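Local coordinates for protein hydrolase, haloacid dehalogenase-like family (Chlorobaculum tepidum, PDB 2HCF) that binds magnesium and probably acts as a hydrolase of the haloacid dehalogenase-like family, at residues V25-L30 / G35-T40; R159-R162 / A166-S169; H126-K129 / I133-Y136; F201-L206 / G212-N217; D148-P153 / A186-A191. All coordinates share one frame; numbering follows the deposited sequence. Where two conformers were deposited one is given.

Contact 1. Residues V25-L30 / G35-T40; sequences VLADAL and GTEGST
At the C-terminal end of helix 21-34, in the helical cap expected of this branch of the haloacid dehalogenase fold, the chain turns back and sets E37 on A27 and L30. The reversal starts at G35, the first residue past the helix. G35 has positive phi (92°), suited to a residue without a side chain. G35 N gives L30 O a weak, bent hydrogen bond of 3.4 Å. T36 then sends its carbonyl O over L30 CB, at 3.4 Å. Its own side chain makes an ST turn: T36 OG1 accepts from G38 N at 3.0 Å, a fairly straight bond. This holds the backbone around E37. L30 CD1 lies 4.0 Å from E37 O. L30 touches V57 and T36 touches L58, so the turn also meets helix 50-59. D28, on helix 21-34, makes a salt bridge to R86 of helix 65-86. E37 places CG between its backbone N and carbonyl carbon (chi1 59°), which carries the rest of the side chain along A27. E37 CB lies 3.6 Å from A27 CB. The carboxylate turns its face to that same methyl, with E37 CD and OE1 each 3.7 Å from A27 CB.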
# COMPACT_ATOMS: atom_id res chain seq x y z
N VAL A 25 7.50 -4.90 15.89
CA VAL A 25 7.99 -3.52 15.84
C VAL A 25 6.90 -2.54 16.23
O VAL A 25 7.12 -1.63 17.02
CB VAL A 25 8.52 -3.17 14.41
CG1 VAL A 25 8.73 -1.65 14.24
CG2 VAL A 25 9.79 -3.92 14.11
N LEU A 26 5.70 -2.70 15.68
CA LEU A 26 4.62 -1.83 16.07
C LEU A 26 4.28 -1.98 17.56
O LEU A 26 4.13 -0.98 18.26
CB LEU A 26 3.36 -2.05 15.23
CG LEU A 26 2.22 -1.05 15.54
CD1 LEU A 26 2.58 0.40 15.30
CD2 LEU A 26 0.99 -1.41 14.73
N ALA A 27 4.15 -3.22 18.03
CA ALA A 27 3.77 -3.44 19.42
C ALA A 27 4.78 -2.80 20.37
O ALA A 27 4.40 -2.13 21.33
CB ALA A 27 3.64 -4.94 19.70
N ASP A 28 6.06 -3.00 20.08
CA ASP A 28 7.13 -2.37 20.83
C ASP A 28 7.11 -0.84 20.83
O ASP A 28 7.49 -0.22 21.83
CB ASP A 28 8.50 -2.87 20.32
CG ASP A 28 8.85 -4.26 20.84
OD1 ASP A 28 8.12 -4.76 21.73
OD2 ASP A 28 9.84 -4.86 20.37
N ALA A 29 6.70 -0.23 19.72
CA ALA A 29 6.65 1.22 19.62
C ALA A 29 5.50 1.76 20.46
O ALA A 29 5.65 2.76 21.18
CB ALA A 29 6.52 1.65 18.18
N LEU A 30 4.36 1.09 20.40
CA LEU A 30 3.23 1.49 21.21
C LEU A 30 3.46 1.29 22.72
O LEU A 30 3.02 2.11 23.53
CB LEU A 30 1.96 0.74 20.76
CG LEU A 30 1.54 1.00 19.31
CD1 LEU A 30 0.27 0.25 18.98
CD2 LEU A 30 1.32 2.50 19.04
N GLY A 35 2.61 2.76 26.80
CA GLY A 35 2.67 1.75 27.86
C GLY A 35 2.07 0.39 27.50
O GLY A 35 2.33 -0.60 28.17
N THR A 36 1.27 0.33 26.44
CA THR A 36 0.59 -0.88 26.04
C THR A 36 0.69 -1.04 24.53
O THR A 36 0.72 -0.05 23.81
CB THR A 36 -0.88 -0.87 26.45
OG1 THR A 36 -1.50 -2.09 26.05
CG2 THR A 36 -1.63 0.31 25.84
N GLU A 37 0.75 -2.29 24.07
CA GLU A 37 0.65 -2.60 22.64
C GLU A 37 -0.79 -2.71 22.18
O GLU A 37 -1.05 -2.95 21.02
CB GLU A 37 1.40 -3.89 22.28
CG GLU A 37 0.93 -5.17 23.00
CD GLU A 37 1.59 -6.43 22.43
OE1 GLU A 37 1.06 -6.98 21.44
OE2 GLU A 37 2.62 -6.89 22.98
N GLY A 38 -1.73 -2.49 23.09
CA GLY A 38 -3.10 -2.61 22.74
C GLY A 38 -3.43 -4.07 22.60
O GLY A 38 -2.78 -4.93 23.20
N SER A 39 -4.46 -4.34 21.82
CA SER A 39 -4.99 -5.68 21.69
C SER A 39 -5.77 -5.80 20.41
O SER A 39 -6.73 -5.06 20.19
CB SER A 39 -5.90 -6.00 22.90
OG SER A 39 -6.26 -7.37 22.95
N THR A 40 -5.27 -6.54 19.45
CA THR A 40 -3.97 -6.29 18.80
C THR A 40 -3.97 -7.24 17.62
O THR A 40 -5.04 -7.48 17.06
CB THR A 40 -2.66 -6.39 19.66
OG1 THR A 40 -1.53 -6.32 18.77
CG2 THR A 40 -2.59 -7.70 20.53

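Contact 2. Residues R159-R162 / A166-S169; sequences RARR and ANYS
A166 meets R161 just after helix 152-164 ends, on the way to strand 173-177. The carbonyl A166 O points at the aliphatic start of the arginine. It lies 3.4 Å from R161 CG and makes a CA-H...O contact of 3.6 Å with R161 CA. The methyl of A166 sits over one face of the Y168 ring, toward its rim. N167 comes next. Its side chain runs beside that of R161 and in the same direction. Both chains have CG anti to the backbone N (chi1 -176° for R161, -174° for N167), and this brings their polar ends together. N167 OD1 comes over one face of the R161 guanidinium, 2.7 Å from NH1 and 3.2 Å from CZ. The two planes stand 86° apart. Y168 follows and turns its ring inward. Y168 CE2 approaches A160 CB at 4.0 Å, obliquely. A160 and Y168 both touch L6 and L112 of the central strands 5-9 and 111-116, so this half is buried. Y168 OH has a weak hydrogen bond to T164 OG1. No hydrogen bond joins the two segments directly. N167 OD1 is close to NH1, but it sits above the plane in which the N-H groups lie, and the angle is poor. Attraction between the amide oxygen and the positive group is probably mainly electrostatic. The inner half relies on apolar packing.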
# COMPACT_ATOMS: atom_id res chain seq x y z
N ARG A 159 -1.76 14.72 -7.09
CA ARG A 159 -0.30 14.74 -7.15
C ARG A 159 0.22 14.36 -8.53
O ARG A 159 1.19 14.94 -9.02
CB ARG A 159 0.31 13.83 -6.07
CG ARG A 159 0.13 14.39 -4.67
CD ARG A 159 0.69 13.48 -3.56
NE ARG A 159 0.40 14.09 -2.27
CZ ARG A 159 0.39 13.45 -1.10
NH1 ARG A 159 0.73 12.17 -1.01
NH2 ARG A 159 0.04 14.14 -0.01
N ALA A 160 -0.38 13.35 -9.14
CA ALA A 160 0.07 12.89 -10.46
C ALA A 160 -0.14 14.01 -11.50
O ALA A 160 0.72 14.31 -12.31
CB ALA A 160 -0.69 11.63 -10.85
N ARG A 161 -1.32 14.62 -11.46
CA ARG A 161 -1.69 15.71 -12.38
C ARG A 161 -0.75 16.93 -12.25
O ARG A 161 -0.35 17.52 -13.25
CB ARG A 161 -3.15 16.06 -12.10
CG ARG A 161 -3.76 17.08 -12.98
CD ARG A 161 -5.27 17.25 -12.70
NE ARG A 161 -5.75 18.51 -13.25
CZ ARG A 161 -7.04 18.82 -13.46
NH1 ARG A 161 -8.00 17.97 -13.13
NH2 ARG A 161 -7.35 19.99 -14.00
N ARG A 162 -0.35 17.27 -11.02
CA ARG A 162 0.56 18.36 -10.77
C ARG A 162 1.97 18.02 -11.27
O ARG A 162 2.75 18.91 -11.63
CB ARG A 162 0.59 18.71 -9.28
CG ARG A 162 -0.64 19.45 -8.82
CD ARG A 162 -0.65 19.53 -7.34
NE ARG A 162 -1.80 20.27 -6.85
CZ ARG A 162 -2.17 20.32 -5.57
NH1 ARG A 162 -1.51 19.67 -4.62
NH2 ARG A 162 -3.21 21.04 -5.25
N ALA A 166 -0.98 15.83 -16.86
CA ALA A 166 -1.94 14.91 -17.46
C ALA A 166 -3.23 14.94 -16.68
O ALA A 166 -3.23 14.81 -15.47
CB ALA A 166 -1.35 13.48 -17.47
N ASN A 167 -4.35 15.06 -17.37
CA ASN A 167 -5.66 14.97 -16.73
C ASN A 167 -6.18 13.56 -16.96
O ASN A 167 -6.95 13.33 -17.88
CB ASN A 167 -6.61 16.02 -17.33
CG ASN A 167 -7.95 16.09 -16.60
OD1 ASN A 167 -8.03 16.51 -15.43
ND2 ASN A 167 -9.02 15.67 -17.29
N TYR A 168 -5.73 12.61 -16.13
CA TYR A 168 -6.06 11.19 -16.34
C TYR A 168 -7.55 11.00 -16.23
O TYR A 168 -8.15 11.45 -15.26
CB TYR A 168 -5.36 10.30 -15.31
CG TYR A 168 -3.86 10.37 -15.42
CD1 TYR A 168 -3.19 9.62 -16.35
CD2 TYR A 168 -3.14 11.23 -14.61
CE1 TYR A 168 -1.81 9.71 -16.49
CE2 TYR A 168 -1.76 11.32 -14.72
CZ TYR A 168 -1.10 10.57 -15.65
OH TYR A 168 0.27 10.67 -15.74
N SER A 169 -8.15 10.35 -17.23
CA SER A 169 -9.55 9.97 -17.16
C SER A 169 -9.66 8.63 -16.42
O SER A 169 -8.66 7.92 -16.30
CB SER A 169 -10.15 9.86 -18.56
OG SER A 169 -9.84 8.61 -19.15

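Contact 3. Residues H126-K129 / I133-Y136; sequences HKLK and IDHY
L128 and D134 bury the most surface here, followed by I133. L128 O accepts from I133 N at 2.9 Å, an almost straight bond of 166° at the hydrogen. The donor is tilted 31° from the carbonyl plane. I133 holds CG1 between its backbone N and carbonyl carbon (chi1 59°), a torsion that turns I133 CG1 toward L128 O, 3.5 Å away. The chain then reaches across L128, and I133 CD1 meets L128 CD2 at 3.9 Å. D134 crosses L128 at about a right angle, its CB 3.8 Å from L128 CB. K129 runs alongside D134, pointing the same way, with K129 CG 3.6 Å from D134 CB. The charged ends form only a long salt bridge, K129 NZ to D134 OD2 at 4.0 Å. A water helps to span the gap. It donates to D134 OD2 at 2.7 Å and accepts a weak bond from K129 NZ. D134 OD1 makes its main salt bridge outside the segments, to R125 NH1. Nearby, K127 makes a salt bridge to D12, a magnesium ligand. This is the C-terminal exit of helix 121-129, in the beta-alpha-beta crossover from strand 111-116 to strand 140-141 of the Rossmann-like HAD core.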
# COMPACT_ATOMS: atom_id res chain seq x y z
N HIS A 126 10.96 2.04 3.05
CA HIS A 126 12.06 1.21 3.57
C HIS A 126 11.83 -0.27 3.19
O HIS A 126 12.74 -0.97 2.78
CB HIS A 126 12.20 1.32 5.08
CG HIS A 126 13.44 0.67 5.60
ND1 HIS A 126 14.71 1.10 5.25
CD2 HIS A 126 13.62 -0.40 6.40
CE1 HIS A 126 15.60 0.33 5.84
NE2 HIS A 126 14.97 -0.59 6.54
N LYS A 127 10.59 -0.73 3.28
CA LYS A 127 10.30 -2.07 2.80
C LYS A 127 10.71 -2.26 1.29
O LYS A 127 11.15 -3.34 0.89
CB LYS A 127 8.79 -2.34 2.94
CG LYS A 127 8.29 -2.53 4.36
CD LYS A 127 6.73 -2.70 4.41
CE LYS A 127 6.22 -2.82 5.82
NZ LYS A 127 4.69 -3.03 5.82
N LEU A 128 10.45 -1.25 0.46
CA LEU A 128 10.70 -1.33 -0.98
C LEU A 128 12.20 -1.21 -1.26
O LEU A 128 12.74 -1.84 -2.17
CB LEU A 128 9.96 -0.19 -1.72
CG LEU A 128 8.42 -0.14 -1.68
CD1 LEU A 128 8.05 1.17 -2.29
CD2 LEU A 128 7.82 -1.26 -2.42
N LYS A 129 12.89 -0.44 -0.43
CA LYS A 129 14.35 -0.23 -0.57
C LYS A 129 15.21 -1.47 -0.28
O LYS A 129 16.33 -1.68 -0.87
CB LYS A 129 14.80 0.88 0.39
CG LYS A 129 14.64 2.31 -0.12
CD LYS A 129 15.36 3.32 0.80
CE LYS A 129 14.83 4.77 0.59
NZ LYS A 129 15.80 5.66 -0.15
N ILE A 133 13.51 -2.00 -5.00
CA ILE A 133 12.47 -1.61 -5.93
C ILE A 133 11.80 -0.28 -5.57
O ILE A 133 10.74 0.03 -6.08
CB ILE A 133 11.35 -2.71 -6.10
CG1 ILE A 133 10.68 -3.01 -4.78
CG2 ILE A 133 11.93 -3.99 -6.69
CD1 ILE A 133 9.38 -3.69 -4.97
N ASP A 134 12.40 0.49 -4.67
CA ASP A 134 11.84 1.81 -4.30
C ASP A 134 12.00 2.81 -5.43
O ASP A 134 11.14 3.69 -5.65
CB ASP A 134 12.52 2.31 -3.02
CG ASP A 134 12.05 3.70 -2.59
OD1 ASP A 134 10.87 3.84 -2.24
OD2 ASP A 134 12.86 4.65 -2.60
N HIS A 135 13.13 2.71 -6.14
CA HIS A 135 13.53 3.63 -7.21
C HIS A 135 12.46 3.74 -8.34
O HIS A 135 12.37 4.77 -9.04
CB HIS A 135 14.92 3.23 -7.74
CG HIS A 135 14.94 1.92 -8.45
ND1 HIS A 135 14.61 1.80 -9.79
CD2 HIS A 135 15.17 0.66 -8.01
CE1 HIS A 135 14.65 0.52 -10.13
NE2 HIS A 135 14.96 -0.19 -9.07
N TYR A 136 11.61 2.73 -8.48
CA TYR A 136 10.55 2.77 -9.49
C TYR A 136 9.43 3.78 -9.20
O TYR A 136 8.64 4.12 -10.09
CB TYR A 136 9.88 1.39 -9.62
CG TYR A 136 10.75 0.31 -10.16
CD1 TYR A 136 11.11 0.28 -11.50
CD2 TYR A 136 11.23 -0.70 -9.32
CE1 TYR A 136 11.94 -0.73 -11.99
CE2 TYR A 136 12.03 -1.70 -9.80
CZ TYR A 136 12.38 -1.72 -11.12
OH TYR A 136 13.21 -2.73 -11.56
O HOH W 1 12.96 6.75 -0.91

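Contact 4. Residues F201-L206 / G212-N217; sequences FTMEEL and GTLFKN
L214 packs its two methyl groups against two different residues of the helix start. L214 CD2 lies 3.8 Å from M203 CB and 3.5 Å from M203 O. L214 CD1 meets L206 CD1 at 4.0 Å, the side chains crossing at about a right angle. The leucine holds CG anti to its own backbone N (chi1 -179°), which extends the branch from the strand toward the helix. M203, modelled as selenomethionine, reaches further along. Its chain bends at the selenium and crosses K216. M203 CE touches K216 CD at 3.8 Å, and M203 SE lies 4.0 Å from K216 CB. Apart from the carbonyl M203 O the contact is apolar, and no hydrogen bond joins the segments. It belongs to a beta-alpha-beta unit: strand 192-196, helix 203-207, then strand 213-215 at the outer edge of the parallel sheet. In the second shell T202, the N-cap, forms a capping box with E205. E205 N donates to T202 OG1 at 3.1 Å, and T202 N donates to E205 OE1 at 2.8 Å through the anti lone pair of that oxygen. On the strand side, T213 and F215 bond through the backbone to strand 192-196 and just past its end. F215 turns from the helix and rests on V224 and S227 of helix 221-229. L206 comes near the metal site, its side chain about 6 Å from that of D178, a magnesium ligand.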
# COMPACT_ATOMS: atom_id res chain seq x y z
N PHE A 201 -6.28 -13.30 0.77
CA PHE A 201 -7.66 -13.47 0.22
C PHE A 201 -7.58 -14.17 -1.11
O PHE A 201 -6.78 -13.82 -1.97
CB PHE A 201 -8.38 -12.14 0.11
CG PHE A 201 -8.36 -11.38 1.38
CD1 PHE A 201 -9.27 -11.67 2.40
CD2 PHE A 201 -7.33 -10.46 1.62
CE1 PHE A 201 -9.18 -11.02 3.62
CE2 PHE A 201 -7.25 -9.81 2.82
CZ PHE A 201 -8.16 -10.09 3.83
N THR A 202 -8.39 -15.21 -1.26
CA THR A 202 -8.39 -16.02 -2.47
C THR A 202 -9.11 -15.27 -3.62
O THR A 202 -9.82 -14.29 -3.39
CB THR A 202 -9.13 -17.33 -2.23
OG1 THR A 202 -10.50 -17.04 -1.91
CG2 THR A 202 -8.48 -18.09 -1.07
N MSE A 203 -8.96 -15.78 -4.85
CA MSE A 203 -9.70 -15.25 -6.00
C MSE A 203 -11.18 -15.31 -5.73
O MSE A 203 -11.91 -14.37 -6.03
CB MSE A 203 -9.32 -16.01 -7.28
CG MSE A 203 -7.86 -15.83 -7.62
SE MSE A 203 -7.43 -16.53 -9.37
CE MSE A 203 -7.70 -18.36 -8.95
N GLU A 204 -11.64 -16.42 -5.16
CA GLU A 204 -13.07 -16.55 -4.86
C GLU A 204 -13.52 -15.46 -3.91
O GLU A 204 -14.58 -14.91 -4.09
CB GLU A 204 -13.41 -17.91 -4.24
CG GLU A 204 -13.62 -18.97 -5.30
CD GLU A 204 -14.27 -20.25 -4.75
OE1 GLU A 204 -14.73 -20.24 -3.57
OE2 GLU A 204 -14.29 -21.24 -5.53
N GLU A 205 -12.71 -15.17 -2.91
CA GLU A 205 -13.04 -14.11 -1.96
C GLU A 205 -13.04 -12.73 -2.65
O GLU A 205 -14.00 -11.96 -2.53
CB GLU A 205 -12.04 -14.12 -0.79
CG GLU A 205 -12.35 -15.22 0.20
CD GLU A 205 -11.30 -15.37 1.28
OE1 GLU A 205 -10.07 -15.34 1.00
OE2 GLU A 205 -11.72 -15.56 2.43
N LEU A 206 -11.97 -12.43 -3.37
CA LEU A 206 -11.81 -11.14 -4.04
C LEU A 206 -12.84 -10.87 -5.12
O LEU A 206 -13.19 -9.72 -5.37
CB LEU A 206 -10.41 -11.00 -4.60
CG LEU A 206 -9.36 -10.84 -3.51
CD1 LEU A 206 -8.01 -10.89 -4.16
CD2 LEU A 206 -9.52 -9.54 -2.71
N GLY A 212 -12.05 -5.10 -11.54
CA GLY A 212 -12.12 -5.05 -12.99
C GLY A 212 -11.40 -6.21 -13.61
O GLY A 212 -11.83 -6.76 -14.60
N THR A 213 -10.26 -6.57 -13.02
CA THR A 213 -9.53 -7.76 -13.41
C THR A 213 -9.02 -8.41 -12.15
O THR A 213 -8.80 -7.71 -11.15
CB THR A 213 -8.37 -7.35 -14.33
OG1 THR A 213 -8.93 -6.66 -15.45
CG2 THR A 213 -7.54 -8.54 -14.82
N LEU A 214 -8.81 -9.73 -12.22
CA LEU A 214 -8.32 -10.55 -11.10
C LEU A 214 -7.27 -11.57 -11.55
O LEU A 214 -7.51 -12.46 -12.39
CB LEU A 214 -9.49 -11.23 -10.42
CG LEU A 214 -9.16 -12.11 -9.21
CD1 LEU A 214 -8.37 -11.42 -8.13
CD2 LEU A 214 -10.44 -12.66 -8.65
N PHE A 215 -6.08 -11.42 -10.99
CA PHE A 215 -4.95 -12.29 -11.22
C PHE A 215 -4.68 -13.20 -10.03
O PHE A 215 -4.87 -12.81 -8.91
CB PHE A 215 -3.68 -11.45 -11.43
CG PHE A 215 -3.54 -10.89 -12.82
CD1 PHE A 215 -4.17 -9.70 -13.17
CD2 PHE A 215 -2.77 -11.53 -13.77
CE1 PHE A 215 -4.05 -9.19 -14.46
CE2 PHE A 215 -2.64 -11.03 -15.06
CZ PHE A 215 -3.28 -9.85 -15.41
N LYS A 216 -4.13 -14.37 -10.31
CA LYS A 216 -3.62 -15.23 -9.25
C LYS A 216 -2.33 -14.66 -8.74
O LYS A 216 -2.08 -14.58 -7.53
CB LYS A 216 -3.45 -16.65 -9.78
CG LYS A 216 -3.08 -17.72 -8.72
CD LYS A 216 -4.14 -17.83 -7.60
CE LYS A 216 -4.12 -19.19 -6.90
NZ LYS A 216 -2.72 -19.68 -6.71
N ASN A 217 -1.48 -14.27 -9.68
CA ASN A 217 -0.18 -13.70 -9.37
C ASN A 217 0.33 -12.97 -10.61
O ASN A 217 -0.37 -12.94 -11.62
CB ASN A 217 0.77 -14.82 -8.93
CG ASN A 217 0.89 -15.93 -9.96
OD1 ASN A 217 1.23 -15.68 -11.11
ND2 ASN A 217 0.60 -17.16 -9.55

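Contact 5. Residues D148-P153 / A186-A191; sequences DRNELP and ARELDA
P153 and L189 make the apolar part of this contact. P153 CB lies 3.7 Å from L189 CG, and L189 CD1 comes equally close to P153 O. The proline ring also reaches E188, with P153 CG 4.0 Å from E188 CB. L189 continues inward to I173 of the sheet and to L157 of helix 152-164. The second part is van der Waals packing of E188 on N150. The E188 chain bends at chi2 (-67°) and lays CG and the carboxylate carbon on the N150 carbonyl. E188 CG is 3.3 Å from N150 O, and E188 CD is 3.5 Å from it. No hydrogen bond joins the segments. The carboxylate has its polar partner outside them: E188 OE1 is hydrogen-bonded to H154 NE2. Turns within each segment hold the two sides in shape. D148 and N150 form an Asx turn, in which D148 OD1 accepts from N150 N at 2.9 Å, the donor lying 60° out of the carboxylate plane. Helix 180-187 ends in a Schellman motif, with D190 as the residue of positive phi. A191 N donates to A186 O at 3.0 Å, and D190 N to R187 O at 3.1 Å. A186 O also accepts from L189 N, which arrives from the opposite face of its plane. Next to N150, R149 makes salt bridges to D10, a magnesium ligand, and to D182. R149 is thus probably the basic residue of the HAD active site, just ahead of helix 152-164, which leads to strand 173-177 of the Rossmann-like core.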
# COMPACT_ATOMS: atom_id res chain seq x y z
N ASP A 148 -8.36 6.99 6.35
CA ASP A 148 -9.30 6.24 5.50
C ASP A 148 -8.73 6.06 4.10
O ASP A 148 -8.41 7.06 3.42
CB ASP A 148 -10.59 7.02 5.42
CG ASP A 148 -11.61 6.39 4.48
OD1 ASP A 148 -11.33 5.32 3.90
OD2 ASP A 148 -12.73 6.96 4.37
N ARG A 149 -8.62 4.80 3.66
CA ARG A 149 -7.94 4.45 2.39
C ARG A 149 -8.64 5.14 1.22
O ARG A 149 -8.04 5.44 0.20
CB ARG A 149 -7.90 2.92 2.13
CG ARG A 149 -6.83 2.54 1.08
CD ARG A 149 -6.85 1.08 0.67
NE ARG A 149 -5.69 0.89 -0.17
CZ ARG A 149 -4.56 0.36 0.25
NH1 ARG A 149 -4.46 -0.11 1.48
NH2 ARG A 149 -3.53 0.26 -0.58
N ASN A 150 -9.93 5.39 1.40
CA ASN A 150 -10.76 6.00 0.34
C ASN A 150 -10.52 7.47 0.05
O ASN A 150 -11.03 7.97 -0.95
CB ASN A 150 -12.23 5.76 0.65
CG ASN A 150 -12.60 4.29 0.54
OD1 ASN A 150 -11.88 3.49 -0.07
ND2 ASN A 150 -13.73 3.93 1.14
N GLU A 151 -9.75 8.14 0.90
CA GLU A 151 -9.24 9.49 0.61
C GLU A 151 -8.00 9.47 -0.31
O GLU A 151 -7.76 10.43 -1.04
CB GLU A 151 -8.91 10.22 1.91
CG GLU A 151 -10.13 10.41 2.82
CD GLU A 151 -9.80 11.11 4.13
OE1 GLU A 151 -8.88 11.98 4.16
OE2 GLU A 151 -10.48 10.78 5.15
N LEU A 152 -7.24 8.37 -0.28
CA LEU A 152 -5.95 8.29 -1.00
C LEU A 152 -5.95 8.42 -2.54
O LEU A 152 -5.06 9.07 -3.08
CB LEU A 152 -5.23 7.01 -0.60
CG LEU A 152 -4.70 6.84 0.83
CD1 LEU A 152 -3.56 5.83 0.86
CD2 LEU A 152 -4.29 8.15 1.47
N PRO A 153 -6.92 7.82 -3.25
CA PRO A 153 -6.94 7.92 -4.71
C PRO A 153 -7.02 9.38 -5.18
O PRO A 153 -6.38 9.75 -6.12
CB PRO A 153 -8.23 7.19 -5.10
CG PRO A 153 -8.56 6.36 -3.97
CD PRO A 153 -8.06 7.04 -2.75
N ALA A 186 -10.51 2.13 -5.41
CA ALA A 186 -10.51 2.43 -6.84
C ALA A 186 -11.83 3.00 -7.32
O ALA A 186 -11.88 3.80 -8.25
CB ALA A 186 -10.16 1.20 -7.64
N ARG A 187 -12.92 2.60 -6.68
CA ARG A 187 -14.24 3.07 -7.07
C ARG A 187 -14.38 4.59 -6.87
O ARG A 187 -15.19 5.23 -7.54
CB ARG A 187 -15.34 2.37 -6.26
CG ARG A 187 -15.32 0.82 -6.32
CD ARG A 187 -16.47 0.21 -5.49
NE ARG A 187 -16.29 -1.24 -5.30
CZ ARG A 187 -16.62 -1.93 -4.20
NH1 ARG A 187 -17.18 -1.35 -3.13
NH2 ARG A 187 -16.40 -3.24 -4.18
N GLU A 188 -13.57 5.16 -5.97
CA GLU A 188 -13.54 6.61 -5.75
C GLU A 188 -13.32 7.41 -7.02
O GLU A 188 -13.88 8.50 -7.16
CB GLU A 188 -12.46 6.97 -4.74
CG GLU A 188 -12.78 6.48 -3.35
CD GLU A 188 -13.98 7.20 -2.76
OE1 GLU A 188 -14.04 8.45 -2.84
OE2 GLU A 188 -14.88 6.54 -2.20
N LEU A 189 -12.54 6.88 -7.95
CA LEU A 189 -12.23 7.59 -9.18
C LEU A 189 -12.84 6.94 -10.40
O LEU A 189 -12.51 7.33 -11.52
CB LEU A 189 -10.72 7.60 -9.36
CG LEU A 189 -9.85 8.21 -8.27
CD1 LEU A 189 -8.42 8.08 -8.74
CD2 LEU A 189 -10.22 9.66 -7.97
N ASP A 190 -13.73 5.97 -10.17
CA ASP A 190 -14.18 5.02 -11.21
C ASP A 190 -12.98 4.46 -11.97
O ASP A 190 -13.02 4.27 -13.19
CB ASP A 190 -15.19 5.67 -12.17
CG ASP A 190 -15.88 4.66 -13.09
OD1 ASP A 190 -15.91 3.46 -12.75
OD2 ASP A 190 -16.41 5.06 -14.15
N ALA A 191 -11.91 4.16 -11.24
CA ALA A 191 -10.68 3.69 -11.87
C ALA A 191 -10.75 2.19 -12.18
O ALA A 191 -11.67 1.50 -11.73
CB ALA A 191 -9.51 3.97 -10.99

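Contact 1 stands apart at the surface, in what is probably the helical cap. The other four lie in the Rossmann-like core. Contacts 1, 2 and 3 each close the exit of a helix, but differently: a weak backbone bond in 1, no direct bond in 2, and a short, nearly straight backbone bond with a water-assisted ion pair in 3. Contacts 2 and 5 share helix 152-164, with 2 nested in the loop that 5 closes. Contact 2 is the buried one, 3 and 5 are partly buried, and 4 is a surface contact, mainly apolar, at the sheet edge. Contacts 3 and 5 also carry K127 and R149, which pair with magnesium ligands D12 and D10.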